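Local coordinates for protein putative glyoxalase (Bacillus halodurans C-125, PDB 3CT8) that binds zinc and is probably a glyoxalase-like enzyme of the vicinal oxygen chelate superfamily, its precise reaction not established, at residues D39-E44 / V141-P146. Numbering follows the deposited sequence. Where two conformers were deposited one is given.
Sequences DWLLGE and VEIVAP. With ZN (zinc ion), chain B.
Glu142 grips a zinc ion through OE1, which lies 2.1 Å from ZN, on the face of strand 140-144 turned away from the helical segment 39-44, while its neighbours Val141 and Ile143 meet Leu41 of that helix on the other. The carboxylate reaches the metal on an extended chain, CG anti to the backbone N (chi1 178°). OE2 stays 3.3 Å from ZN, so the carboxylate binds in monodentate fashion, and this second oxygen accepts a hydrogen bond from His128, which should limit rotation of the group. His89 and, from the second subunit, His23 also bind the ion; the site is therefore shared between two chains, as in many dimeric glyoxalases of this superfamily.

The contact between helix and strand is wholly apolar and small, 94 Å² in all. Leu41 forks over the strand: its CD2 branch meets CG1 of Val141 at 3.7 Å, the two side chains lying alongside each other and running in opposite directions, and CD1 lies more loosely, 4.4 Å from CD1 of Ile143. With CG placed trans to the main-chain nitrogen (chi1 -172°), the branches of Leu41 are sent toward the strand, and together with Val141 and Ile143 they fill the 9.9 Å between the CA atoms of Leu41 and Ile143.

Next to Leu41 on the helix, Trp40 has CG of Glu44, one turn on, over the rim of one ring face, and its NE1 makes a weak, bent hydrogen bond of 3.3 Å to Glu44 OE2, an oxygen that also forms a salt bridge with Lys106. Strand 140-144 runs between 86-93, parallel to it, and antiparallel 130-134; helix 31-44 packs on the zinc-remote face of this sheet, beside helix 97-110, whose Leu103 touches Ile143 and whose Leu107 touches Trp40.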
loop_
_atom_site.group_PDB
_atom_site.type_symbol
_atom_site.label_atom_id
_atom_site.label_comp_id
_atom_site.label_asym_id
_atom_site.label_seq_id
_atom_site.Cartn_x
_atom_site.Cartn_y
_atom_site.Cartn_z
ATOM N N ASP A 39 -2.156 -3.908 15.566
ATOM C CA ASP A 39 -1.924 -5.184 16.228
ATOM C C ASP A 39 -3.252 -5.934 16.255
ATOM O O ASP A 39 -3.321 -7.166 16.038
ATOM C CB ASP A 39 -1.446 -5.030 17.673
ATOM C CG ASP A 39 0.052 -4.766 17.811
ATOM O OD1 ASP A 39 0.815 -4.721 16.815
ATOM O OD2 ASP A 39 0.462 -4.642 18.992
ATOM N N TRP A 40 -4.305 -5.156 16.537
ATOM C CA TRP A 40 -5.650 -5.703 16.671
ATOM C C TRP A 40 -6.192 -6.204 15.353
ATOM O O TRP A 40 -6.572 -7.378 15.196
ATOM C CB TRP A 40 -6.651 -4.729 17.357
ATOM C CG TRP A 40 -8.030 -5.253 17.154
ATOM C CD1 TRP A 40 -8.596 -6.313 17.777
ATOM C CD2 TRP A 40 -8.978 -4.819 16.157
ATOM N NE1 TRP A 40 -9.850 -6.565 17.251
ATOM C CE2 TRP A 40 -10.105 -5.655 16.259
ATOM C CE3 TRP A 40 -8.978 -3.806 15.193
ATOM C CZ2 TRP A 40 -11.213 -5.504 15.448
ATOM C CZ3 TRP A 40 -10.078 -3.654 14.399
ATOM C CH2 TRP A 40 -11.187 -4.499 14.535
ATOM N N LEU A 41 -6.161 -5.329 14.365
ATOM C CA LEU A 41 -6.708 -5.696 13.055
ATOM C C LEU A 41 -5.941 -6.814 12.368
ATOM O O LEU A 41 -6.517 -7.791 11.896
ATOM C CB LEU A 41 -6.801 -4.493 12.128
ATOM C CG LEU A 41 -7.552 -4.846 10.837
ATOM C CD1 LEU A 41 -9.015 -5.324 11.107
ATOM C CD2 LEU A 41 -7.515 -3.645 9.864
ATOM N N LEU A 42 -4.637 -6.633 12.295
ATOM C CA LEU A 42 -3.752 -7.584 11.628
ATOM C C LEU A 42 -3.782 -8.855 12.433
ATOM O O LEU A 42 -3.637 -9.943 11.919
ATOM C CB LEU A 42 -2.331 -7.030 11.461
ATOM C CG LEU A 42 -2.255 -5.743 10.604
ATOM C CD1 LEU A 42 -0.792 -5.281 10.330
ATOM C CD2 LEU A 42 -3.030 -5.946 9.246
ATOM N N GLY A 43 -4.081 -8.686 13.712
ATOM C CA GLY A 43 -4.190 -9.798 14.643
ATOM C C GLY A 43 -5.428 -10.572 14.231
ATOM O O GLY A 43 -5.391 -11.767 14.002
ATOM N N GLU A 44 -6.526 -9.856 14.076
ATOM C CA GLU A 44 -7.789 -10.490 13.690
ATOM C C GLU A 44 -7.716 -11.131 12.284
ATOM O O GLU A 44 -8.437 -12.075 11.974
ATOM C CB GLU A 44 -8.942 -9.477 13.753
ATOM C CG GLU A 44 -9.330 -8.984 15.161
ATOM C CD GLU A 44 -10.129 -10.039 15.970
ATOM O OE1 GLU A 44 -10.378 -11.145 15.444
ATOM O OE2 GLU A 44 -10.540 -9.770 17.124
ATOM N N VAL A 141 -9.406 2.180 5.823
ATOM C CA VAL A 141 -9.182 0.758 5.862
ATOM C C VAL A 141 -10.470 0.018 5.568
ATOM O O VAL A 141 -11.517 0.312 6.139
ATOM C CB VAL A 141 -8.665 0.302 7.247
ATOM C CG1 VAL A 141 -8.311 -1.174 7.202
ATOM C CG2 VAL A 141 -7.439 1.066 7.648
ATOM N N GLU A 142 -10.337 -0.945 4.667
ATOM C CA GLU A 142 -11.431 -1.797 4.174
ATOM C C GLU A 142 -11.154 -3.295 4.282
ATOM O O GLU A 142 -10.042 -3.782 4.034
ATOM C CB GLU A 142 -11.687 -1.438 2.690
ATOM C CG GLU A 142 -12.748 -2.225 1.933
ATOM C CD GLU A 142 -12.704 -1.874 0.437
ATOM O OE1 GLU A 142 -12.021 -0.855 0.122
ATOM O OE2 GLU A 142 -13.292 -2.587 -0.416
ATOM N N ILE A 143 -12.193 -4.009 4.693
ATOM C CA ILE A 143 -12.165 -5.501 4.789
ATOM C C ILE A 143 -13.360 -5.959 3.935
ATOM O O ILE A 143 -14.509 -5.633 4.215
ATOM C CB ILE A 143 -12.137 -6.082 6.227
ATOM C CG1 ILE A 143 -10.958 -5.509 7.005
ATOM C CG2 ILE A 143 -12.008 -7.566 6.188
ATOM C CD1 ILE A 143 -11.253 -4.119 7.544
ATOM N N VAL A 144 -13.058 -6.761 2.925
ATOM C CA VAL A 144 -14.106 -7.198 1.995
ATOM C C VAL A 144 -14.340 -8.704 1.921
ATOM O O VAL A 144 -13.411 -9.541 1.864
ATOM C CB VAL A 144 -13.926 -6.546 0.586
ATOM C CG1 VAL A 144 -12.469 -6.555 0.142
ATOM C CG2 VAL A 144 -14.837 -7.187 -0.446
ATOM N N ALA A 145 -15.630 -9.011 1.937
ATOM C CA ALA A 145 -16.101 -10.383 1.885
ATOM C C ALA A 145 -16.000 -10.909 0.447
ATOM O O ALA A 145 -16.116 -10.162 -0.537
ATOM C CB ALA A 145 -17.587 -10.488 2.380
ATOM N N PRO A 146 -15.805 -12.214 0.308
ATOM C CA PRO A 146 -15.730 -12.767 -1.015
ATOM C C PRO A 146 -17.121 -12.983 -1.553
ATOM O O PRO A 146 -17.247 -13.224 -2.741
ATOM C CB PRO A 146 -15.050 -14.116 -0.793
ATOM C CG PRO A 146 -15.406 -14.495 0.639
ATOM C CD PRO A 146 -15.558 -13.197 1.372
ATOM O OXT PRO A 146 -18.125 -12.910 -0.827
HETATM ZN ZN ZN B . -11.505 -0.176 -1.823
#